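Local coordinates for Nab2p (Saccharomyces cerevisiae YJM1574, PDB 5L2L), which binds the poly(A) tails of mRNAs through CCCH zinc fingers, protecting transcripts from exosome decay and helping to control tail length and nuclear export, at residues Leu6-Phe11 against Arg23-His28; Ile29-Gly34 against Phe44-Asn49. One frame throughout, in Å; residues are numbered along the deposited sequence.

Contact 1 (Leu6-Phe11 against Arg23-His28); sequences LEQCKF and RHARSH. With ZN (zinc ion), chain S; nucleotides of chain G; nucleotides of chain C.
Gln8 and Arg23 bring the two ends of zinc finger 5 together in a single backbone bridge. Arg23 N donates to Glu7 O at 3.0 Å in a nearly straight bond (175°), and Cys9 N returns a bond to Arg23 O at 2.7 Å. The tight part continues at the metal. A chi1 of -177° swings Cys9 SG away from the backbone N and onto the zinc at 2.4 Å, and His24 NE2 binds the zinc at 2.1 Å; the Cys9 CB lies over one face of the imidazole. Cys15 and Cys20 complete the CCCH site. Arg23 runs alongside Leu6: Arg23 NE donates to Leu6 O at 2.9 Å, the acceptor tilted from the guanidinium plane, while Leu6 CD2 sits 3.6 Å above the centre of that plane. A further NH2 bond to the same oxygen is weak, and NH1 is held by Arg39 O.

Two waters complete the polar bonds around the buried Gln8 amide. One links Leu6 O, Gln8 OE1 and Arg23 NH2; the second joins Gln8 NE2, Cys9 O and Ala25 N, filling in where the amide makes no direct bond to the 23-28 backbone. Gln8 OE1 also takes a hydrogen bond from His46. The loose side is the Leu6-Glu7 end, where Leu6 is partly exposed and the solvent-exposed Glu7 directs its CB away from residues 23-28.

Bound RNA occupies the finger's outer surface. Lys10 N donates to N1 of A3 of chain C at 3.1 Å, and the N6 of that base donates to Gln8 O. Base A4 of chain G covers one Phe11 face, with Lys10 CG over the other. Reading N1 and N6 together through backbone atoms is a chemistry suited to adenine, consistent with poly(A) recognition.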
loop_
_atom_site.group_PDB
_atom_site.type_symbol
_atom_site.label_atom_id
_atom_site.label_comp_id
_atom_site.label_asym_id
_atom_site.label_seq_id
_atom_site.Cartn_x
_atom_site.Cartn_y
_atom_site.Cartn_z
ATOM N N LEU F 6 9.420 15.873 -14.705
ATOM C CA LEU F 6 10.008 16.547 -13.550
ATOM C C LEU F 6 8.978 16.884 -12.464
ATOM O O LEU F 6 9.364 17.169 -11.330
ATOM C CB LEU F 6 10.718 17.828 -13.998
ATOM C CG LEU F 6 12.023 17.666 -14.775
ATOM C CD1 LEU F 6 12.477 18.986 -15.353
ATOM C CD2 LEU F 6 13.131 17.079 -13.913
ATOM N N GLU F 7 7.688 16.860 -12.775
ATOM C CA GLU F 7 6.685 17.151 -11.759
ATOM C C GLU F 7 6.783 16.163 -10.599
ATOM O O GLU F 7 7.059 14.975 -10.790
ATOM C CB GLU F 7 5.288 17.101 -12.363
ATOM C CG GLU F 7 4.992 18.265 -13.268
ATOM C CD GLU F 7 3.517 18.611 -13.287
ATOM O OE1 GLU F 7 2.717 17.773 -13.760
ATOM O OE2 GLU F 7 3.158 19.711 -12.802
ATOM N N GLN F 8 6.550 16.672 -9.390
ATOM C CA GLN F 8 6.706 15.885 -8.170
ATOM C C GLN F 8 5.521 14.948 -7.918
ATOM O O GLN F 8 4.369 15.387 -7.907
ATOM C CB GLN F 8 6.851 16.829 -6.972
ATOM C CG GLN F 8 7.458 16.168 -5.761
ATOM C CD GLN F 8 8.937 15.889 -5.969
ATOM O OE1 GLN F 8 9.604 16.581 -6.743
ATOM N NE2 GLN F 8 9.443 14.870 -5.319
ATOM N N CYS F 9 5.810 13.661 -7.668
ATOM C CA CYS F 9 4.773 12.723 -7.226
ATOM C C CYS F 9 4.275 13.094 -5.837
ATOM O O CYS F 9 5.070 13.207 -4.904
ATOM C CB CYS F 9 5.308 11.293 -7.185
ATOM S SG CYS F 9 4.008 10.093 -6.708
ATOM N N LYS F 10 2.949 13.243 -5.682
ATOM C CA LYS F 10 2.408 13.663 -4.390
ATOM C C LYS F 10 2.438 12.570 -3.326
ATOM O O LYS F 10 2.243 12.892 -2.145
ATOM C CB LYS F 10 0.973 14.193 -4.544
ATOM C CG LYS F 10 -0.068 13.152 -4.962
ATOM C CD LYS F 10 -1.463 13.761 -5.212
ATOM C CE LYS F 10 -2.115 14.129 -3.908
ATOM N NZ LYS F 10 -3.478 14.771 -4.037
ATOM N N PHE F 11 2.704 11.306 -3.699
ATOM C CA PHE F 11 2.720 10.187 -2.763
ATOM C C PHE F 11 4.122 9.811 -2.283
ATOM O O PHE F 11 4.244 9.048 -1.320
ATOM C CB PHE F 11 2.029 8.974 -3.403
ATOM C CG PHE F 11 0.623 9.280 -3.853
ATOM C CD1 PHE F 11 -0.372 9.532 -2.918
ATOM C CD2 PHE F 11 0.310 9.389 -5.197
ATOM C CE1 PHE F 11 -1.665 9.874 -3.328
ATOM C CE2 PHE F 11 -0.972 9.717 -5.604
ATOM C CZ PHE F 11 -1.958 9.959 -4.672
ATOM N N ARG F 23 8.516 12.376 -10.321
ATOM C CA ARG F 23 9.703 12.345 -9.452
ATOM C C ARG F 23 9.301 12.029 -8.014
ATOM O O ARG F 23 8.297 12.544 -7.512
ATOM C CB ARG F 23 10.459 13.682 -9.469
ATOM C CG ARG F 23 11.270 13.968 -10.731
ATOM C CD ARG F 23 12.450 14.975 -10.476
ATOM N NE ARG F 23 11.989 16.355 -10.357
ATOM C CZ ARG F 23 12.776 17.427 -10.294
ATOM N NH1 ARG F 23 14.109 17.316 -10.344
ATOM N NH2 ARG F 23 12.225 18.628 -10.187
ATOM N N HIS F 24 10.117 11.211 -7.342
ATOM C CA HIS F 24 9.840 10.726 -5.989
ATOM C C HIS F 24 10.936 11.162 -5.016
ATOM O O HIS F 24 12.116 10.816 -5.188
ATOM C CB HIS F 24 9.693 9.198 -5.979
ATOM C CG HIS F 24 8.545 8.701 -6.806
ATOM N ND1 HIS F 24 8.654 8.455 -8.156
ATOM C CD2 HIS F 24 7.247 8.459 -6.485
ATOM C CE1 HIS F 24 7.480 8.059 -8.627
ATOM N NE2 HIS F 24 6.603 8.072 -7.633
ATOM N N ALA F 25 10.537 11.879 -3.970
ATOM C CA ALA F 25 11.476 12.299 -2.933
ATOM C C ALA F 25 11.724 11.167 -1.933
ATOM O O ALA F 25 10.780 10.506 -1.478
ATOM C CB ALA F 25 10.939 13.546 -2.211
ATOM N N ARG F 26 12.999 10.951 -1.588
ATOM C CA ARG F 26 13.404 10.024 -0.532
ATOM C C ARG F 26 14.080 10.738 0.631
ATOM O O ARG F 26 14.565 10.070 1.559
ATOM C CB ARG F 26 14.348 8.941 -1.079
ATOM C CG ARG F 26 13.762 8.171 -2.214
ATOM C CD ARG F 26 14.415 6.809 -2.391
ATOM N NE ARG F 26 15.869 6.848 -2.510
ATOM C CZ ARG F 26 16.522 7.215 -3.608
ATOM N NH1 ARG F 26 15.854 7.613 -4.676
ATOM N NH2 ARG F 26 17.842 7.199 -3.635
ATOM N N SER F 27 14.124 12.068 0.607
ATOM C CA SER F 27 14.645 12.877 1.703
ATOM C C SER F 27 13.612 13.923 2.113
ATOM O O SER F 27 12.891 14.466 1.272
ATOM C CB SER F 27 15.939 13.588 1.286
ATOM O OG SER F 27 16.443 14.385 2.341
ATOM N N HIS F 28 13.562 14.220 3.418
ATOM C CA HIS F 28 12.752 15.332 3.902
ATOM C C HIS F 28 13.388 16.684 3.603
ATOM O O HIS F 28 12.717 17.712 3.768
ATOM C CB HIS F 28 12.515 15.218 5.420
ATOM C CG HIS F 28 11.829 13.952 5.846
ATOM N ND1 HIS F 28 10.458 13.806 5.824
ATOM C CD2 HIS F 28 12.324 12.775 6.305
ATOM C CE1 HIS F 28 10.136 12.599 6.257
ATOM N NE2 HIS F 28 11.250 11.953 6.552
HETATM ZN ZN ZN S . 4.531 8.161 -7.944
ATOM P P A G 4 -7.816 9.975 -5.848
ATOM O OP1 A G 4 -8.444 11.169 -5.237
ATOM O OP2 A G 4 -6.916 10.083 -7.023
ATOM O "O5'" A G 4 -6.921 9.243 -4.745
ATOM C "C5'" A G 4 -7.485 8.829 -3.528
ATOM C "C4'" A G 4 -6.561 7.934 -2.758
ATOM O "O4'" A G 4 -6.101 6.840 -3.592
ATOM C "C3'" A G 4 -5.279 8.556 -2.226
ATOM O "O3'" A G 4 -5.505 9.313 -1.040
ATOM C "C2'" A G 4 -4.430 7.312 -1.969
ATOM O "O2'" A G 4 -4.839 6.688 -0.753
ATOM C "C1'" A G 4 -4.819 6.424 -3.159
ATOM N N9 A G 4 -3.861 6.551 -4.277
ATOM C C8 A G 4 -4.048 7.146 -5.504
ATOM N N7 A G 4 -2.992 7.086 -6.297
ATOM C C5 A G 4 -2.035 6.425 -5.532
ATOM C C6 A G 4 -0.698 6.062 -5.775
ATOM N N6 A G 4 -0.043 6.327 -6.897
ATOM N N1 A G 4 -0.028 5.394 -4.799
ATOM C C2 A G 4 -0.673 5.120 -3.650
ATOM N N3 A G 4 -1.924 5.429 -3.297
ATOM C C4 A G 4 -2.564 6.075 -4.295
ATOM P P A C 3 -1.878 11.656 -14.859
ATOM O OP1 A C 3 -0.648 10.974 -15.350
ATOM O OP2 A C 3 -2.530 12.694 -15.703
ATOM O "O5'" A C 3 -2.971 10.555 -14.471
ATOM C "C5'" A C 3 -2.677 9.157 -14.542
ATOM C "C4'" A C 3 -2.377 8.583 -13.176
ATOM O "O4'" A C 3 -1.334 9.404 -12.562
ATOM C "C3'" A C 3 -3.565 8.583 -12.202
ATOM O "O3'" A C 3 -3.556 7.410 -11.352
ATOM C "C2'" A C 3 -3.326 9.864 -11.389
ATOM O "O2'" A C 3 -3.914 9.867 -10.106
ATOM C "C1'" A C 3 -1.794 9.912 -11.321
ATOM N N9 A C 3 -1.209 11.248 -11.079
ATOM C C8 A C 3 -1.470 12.467 -11.675
ATOM N N7 A C 3 -0.758 13.476 -11.192
ATOM C C5 A C 3 0.041 12.897 -10.197
ATOM C C6 A C 3 1.020 13.403 -9.294
ATOM N N6 A C 3 1.426 14.673 -9.209
ATOM N N1 A C 3 1.607 12.531 -8.441
ATOM C C2 A C 3 1.242 11.245 -8.497
ATOM N N3 A C 3 0.347 10.654 -9.283
ATOM C C4 A C 3 -0.238 11.532 -10.124
ATOM P P A G 5 -5.235 10.899 -0.917
ATOM O OP1 A G 5 -6.520 11.560 -0.617
ATOM O OP2 A G 5 -4.435 11.389 -2.057
ATOM O "O5'" A G 5 -4.395 11.027 0.428
ATOM C "C5'" A G 5 -3.148 10.346 0.600
ATOM C "C4'" A G 5 -2.222 11.114 1.516
ATOM O "O4'" A G 5 -1.746 12.323 0.842
ATOM C "C3'" A G 5 -2.842 11.585 2.823
ATOM O "O3'" A G 5 -1.833 11.601 3.828
ATOM C "C2'" A G 5 -3.286 13.007 2.480
ATOM O "O2'" A G 5 -3.466 13.877 3.582
ATOM C "C1'" A G 5 -2.155 13.473 1.566
ATOM N N9 A G 5 -2.587 14.509 0.612
ATOM C C8 A G 5 -3.185 14.323 -0.602
ATOM N N7 A G 5 -3.505 15.428 -1.237
ATOM C C5 A G 5 -3.101 16.434 -0.361
ATOM C C6 A G 5 -3.146 17.838 -0.431
ATOM N N6 A G 5 -3.658 18.497 -1.474
ATOM N N1 A G 5 -2.672 18.549 0.622
ATOM C C2 A G 5 -2.147 17.874 1.655
ATOM N N3 A G 5 -2.029 16.553 1.822
ATOM C C4 A G 5 -2.535 15.877 0.780
HETATM O O HOH W 1 9.472 18.610 -9.056
HETATM O O HOH W 2 7.688 12.949 -3.821
#

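Contact 2 (Ile29-Gly34 against Phe44-Asn49). With ZN (zinc ion), chain T; nucleotides of chain H.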
loop_
_atom_site.group_PDB
_atom_site.type_symbol
_atom_site.label_atom_id
_atom_site.label_comp_id
_atom_site.label_asym_id
_atom_site.label_seq_id
_atom_site.Cartn_x
_atom_site.Cartn_y
_atom_site.Cartn_z
ATOM N N ILE F 29 14.657 16.700 3.179
ATOM C CA ILE F 29 15.360 17.936 2.845
ATOM C C ILE F 29 14.833 18.478 1.522
ATOM O O ILE F 29 14.708 17.742 0.534
ATOM C CB ILE F 29 16.876 17.680 2.788
ATOM C CG1 ILE F 29 17.403 17.286 4.170
ATOM C CG2 ILE F 29 17.638 18.915 2.269
ATOM C CD1 ILE F 29 18.856 16.786 4.177
ATOM N N MET F 30 14.525 19.778 1.487
ATOM C CA MET F 30 14.038 20.384 0.254
ATOM C C MET F 30 15.213 20.723 -0.678
ATOM O O MET F 30 16.251 21.251 -0.249
ATOM C CB MET F 30 13.186 21.617 0.571
ATOM C CG MET F 30 11.804 21.274 1.250
ATOM S SD MET F 30 10.782 22.730 1.606
ATOM C CE MET F 30 9.440 21.999 2.562
ATOM N N CYS F 31 15.049 20.387 -1.961
ATOM C CA CYS F 31 16.122 20.580 -2.936
ATOM C C CYS F 31 16.551 22.044 -2.990
ATOM O O CYS F 31 15.713 22.950 -3.057
ATOM C CB CYS F 31 15.674 20.116 -4.326
ATOM S SG CYS F 31 16.990 20.257 -5.591
ATOM N N ARG F 32 17.870 22.276 -2.986
ATOM C CA ARG F 32 18.396 23.638 -2.973
ATOM C C ARG F 32 18.054 24.407 -4.242
ATOM O O ARG F 32 18.113 25.643 -4.233
ATOM C CB ARG F 32 19.918 23.613 -2.771
ATOM C CG ARG F 32 20.677 22.799 -3.810
ATOM C CD ARG F 32 22.191 22.988 -3.697
ATOM N NE ARG F 32 22.790 22.221 -2.600
ATOM C CZ ARG F 32 23.495 21.101 -2.744
ATOM N NH1 ARG F 32 23.711 20.579 -3.946
ATOM N NH2 ARG F 32 23.993 20.494 -1.674
ATOM N N GLU F 33 17.725 23.713 -5.335
ATOM C CA GLU F 33 17.320 24.344 -6.590
ATOM C C GLU F 33 15.812 24.532 -6.705
ATOM O O GLU F 33 15.350 25.132 -7.687
ATOM C CB GLU F 33 17.794 23.510 -7.788
ATOM C CG GLU F 33 19.283 23.209 -7.807
ATOM C CD GLU F 33 20.124 24.458 -7.899
ATOM O OE1 GLU F 33 21.101 24.571 -7.122
ATOM O OE2 GLU F 33 19.799 25.329 -8.738
ATOM N N GLY F 34 15.039 24.022 -5.750
ATOM C CA GLY F 34 13.600 24.253 -5.736
ATOM C C GLY F 34 12.919 23.775 -7.007
ATOM O O GLY F 34 13.257 22.726 -7.574
ATOM N N PHE F 44 15.633 14.734 -3.601
ATOM C CA PHE F 44 15.248 15.760 -2.637
ATOM C C PHE F 44 13.862 16.323 -2.976
ATOM O O PHE F 44 13.330 16.113 -4.062
ATOM C CB PHE F 44 16.326 16.856 -2.600
ATOM C CG PHE F 44 17.654 16.352 -2.076
ATOM C CD1 PHE F 44 17.911 16.312 -0.710
ATOM C CD2 PHE F 44 18.630 15.868 -2.945
ATOM C CE1 PHE F 44 19.121 15.812 -0.224
ATOM C CE2 PHE F 44 19.824 15.375 -2.460
ATOM C CZ PHE F 44 20.072 15.353 -1.101
ATOM N N GLY F 45 13.268 17.027 -2.014
ATOM C CA GLY F 45 11.889 17.511 -2.179
ATOM C C GLY F 45 11.789 18.755 -3.061
ATOM O O GLY F 45 12.597 19.679 -2.965
ATOM N N HIS F 46 10.776 18.766 -3.926
ATOM C CA HIS F 46 10.438 19.898 -4.779
ATOM C C HIS F 46 8.956 20.226 -4.628
ATOM O O HIS F 46 8.151 19.352 -4.284
ATOM C CB HIS F 46 10.743 19.626 -6.268
ATOM C CG HIS F 46 12.076 18.979 -6.526
ATOM N ND1 HIS F 46 12.240 17.613 -6.607
ATOM C CD2 HIS F 46 13.304 19.514 -6.725
ATOM C CE1 HIS F 46 13.512 17.332 -6.834
ATOM N NE2 HIS F 46 14.181 18.470 -6.912
ATOM N N PRO F 47 8.557 21.470 -4.924
ATOM C CA PRO F 47 7.144 21.850 -4.781
ATOM C C PRO F 47 6.203 21.008 -5.639
ATOM O O PRO F 47 6.465 20.752 -6.822
ATOM C CB PRO F 47 7.125 23.320 -5.222
ATOM C CG PRO F 47 8.510 23.816 -5.009
ATOM C CD PRO F 47 9.394 22.625 -5.307
ATOM N N ILE F 48 5.060 20.602 -5.019
ATOM C CA ILE F 48 3.958 19.931 -5.709
ATOM C C ILE F 48 2.988 20.978 -6.236
ATOM O O ILE F 48 2.646 21.936 -5.529
ATOM C CB ILE F 48 3.230 18.956 -4.763
ATOM C CG1 ILE F 48 4.161 17.845 -4.257
ATOM C CG2 ILE F 48 2.006 18.357 -5.451
ATOM C CD1 ILE F 48 3.596 17.143 -3.016
ATOM N N ASN F 49 2.484 20.773 -7.454
ATOM C CA ASN F 49 1.591 21.747 -8.095
ATOM C C ASN F 49 0.123 21.490 -7.719
ATOM O O ASN F 49 -0.735 21.220 -8.568
ATOM C CB ASN F 49 1.791 21.716 -9.610
ATOM C CG ASN F 49 3.182 22.184 -10.029
ATOM O OD1 ASN F 49 3.752 23.107 -9.431
ATOM N ND2 ASN F 49 3.739 21.543 -11.063
HETATM ZN ZN ZN T . 16.274 18.549 -7.090
ATOM P P A H 11 26.832 16.457 -1.891
ATOM O OP1 A H 11 26.700 17.844 -2.415
ATOM O OP2 A H 11 28.155 15.805 -1.771
ATOM O "O5'" A H 11 26.164 16.437 -0.450
ATOM C "C5'" A H 11 26.536 17.380 0.547
ATOM C "C4'" A H 11 25.385 17.683 1.469
ATOM O "O4'" A H 11 24.358 18.393 0.720
ATOM C "C3'" A H 11 24.701 16.455 2.054
ATOM O "O3'" A H 11 24.157 16.783 3.334
ATOM C "C2'" A H 11 23.577 16.198 1.052
ATOM O "O2'" A H 11 22.502 15.438 1.557
ATOM C "C1'" A H 11 23.162 17.624 0.694
ATOM N N9 A H 11 22.566 17.788 -0.638
ATOM C C8 A H 11 23.005 17.275 -1.835
ATOM N N7 A H 11 22.288 17.639 -2.874
ATOM C C5 A H 11 21.312 18.461 -2.324
ATOM C C6 A H 11 20.245 19.174 -2.894
ATOM N N6 A H 11 19.937 19.155 -4.194
ATOM N N1 A H 11 19.466 19.902 -2.068
ATOM C C2 A H 11 19.754 19.920 -0.761
ATOM N N3 A H 11 20.724 19.293 -0.104
ATOM C C4 A H 11 21.486 18.578 -0.955
ATOM P P A H 10 27.007 9.945 -2.714
ATOM O OP1 A H 10 27.340 8.706 -3.456
ATOM O OP2 A H 10 27.916 10.406 -1.633
ATOM O "O5'" A H 10 26.810 11.110 -3.776
ATOM C "C5'" A H 10 27.563 12.318 -3.717
ATOM C "C4'" A H 10 26.692 13.529 -3.940
ATOM O "O4'" A H 10 25.623 13.190 -4.874
ATOM C "C3'" A H 10 26.003 14.072 -2.689
ATOM O "O3'" A H 10 25.893 15.496 -2.778
ATOM C "C2'" A H 10 24.612 13.448 -2.780
ATOM O "O2'" A H 10 23.614 14.134 -2.055
ATOM C "C1'" A H 10 24.369 13.502 -4.284
ATOM N N9 A H 10 23.348 12.574 -4.790
ATOM C C8 A H 10 23.411 11.207 -4.865
ATOM N N7 A H 10 22.343 10.644 -5.371
ATOM C C5 A H 10 21.491 11.707 -5.646
ATOM C C6 A H 10 20.200 11.771 -6.212
ATOM N N6 A H 10 19.483 10.712 -6.606
ATOM N N1 A H 10 19.641 12.992 -6.355
ATOM C C2 A H 10 20.348 14.072 -5.973
ATOM N N3 A H 10 21.572 14.137 -5.446
ATOM C C4 A H 10 22.099 12.907 -5.299
HETATM O O HOH W 3 12.625 22.440 -2.972
#
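Cys31 SG stands anti to the backbone N (chi1 -177°), and Phe44 CG stands anti to its carbonyl carbon (chi1 -65°). These torsions turn the thiolate to the zinc and carry the Phe44 ring against the face of base A11 of chain H. Between them, Cys31 CB and Phe44 CB meet at 3.7 Å. Cys31 SG shares the zinc with His46, Cys37 and Cys42. His46 NE2 lies 2.1 Å from the zinc, and ND1, the imidazole nitrogen not on the metal, hydrogen-bonds to Gln8 of the preceding finger. Gly34 O lies at the edge of the His46 ring, 3.3 Å from His46 CD2.

A single bridge between Met30 and Gly45 ties the backbones: Gly45 N donates to Ile29 O in a nearly straight bond, and Cys31 N donates to Gly45 O at 2.7 Å. A water also donates to Gly45 O and to Cys31 O. The turn from Cys31 to Gly34 is type I, and Glu33 N points a hydrogen bond at Cys31 SG.

Base A11 lies between the Phe44 ring and the Arg32 guanidinium. Its C5 is 3.4 Å above the Phe44 ring and 3.3 Å above the guanidinium plane of Arg32, offset toward the rim of both. Arg32 N donates to A11 N1 at 3.0 Å, and A11 N6 donates to Cys31 SG at 161°, coupling the adenine edge to the metal ligand. Ile29 O meets the Phe44 ring in plane at its edge.

No helix or strand surrounds this finger; its neighbours are loops. Phe44 packs on Ser27 of the linker and His46 on Arg23 of the preceding finger, and Ile48 reaches Leu64 and Phe65 of the following one.

Overall arrangement
Contact 1 closes before contact 2 opens, so the two fingers follow in series, with centres 8 Å apart. The chain has no helix or strand, and the fold is held instead by zinc sites and short backbone bridges. Each contact joins the first cysteine of its finger to the last ligand, a histidine. They touch directly, through the Gln8-His46 pair and through Glu7 OE2, which meets Asn49 ND2 at 2.6 Å in a probable hydrogen bond, while Arg23 CZ packs 3.5 Å from His46 CE1. The first finger thus probably helps to fix the rotation of His46, a zinc ligand of the second, consistent with the fingers acting as one RNA-binding unit.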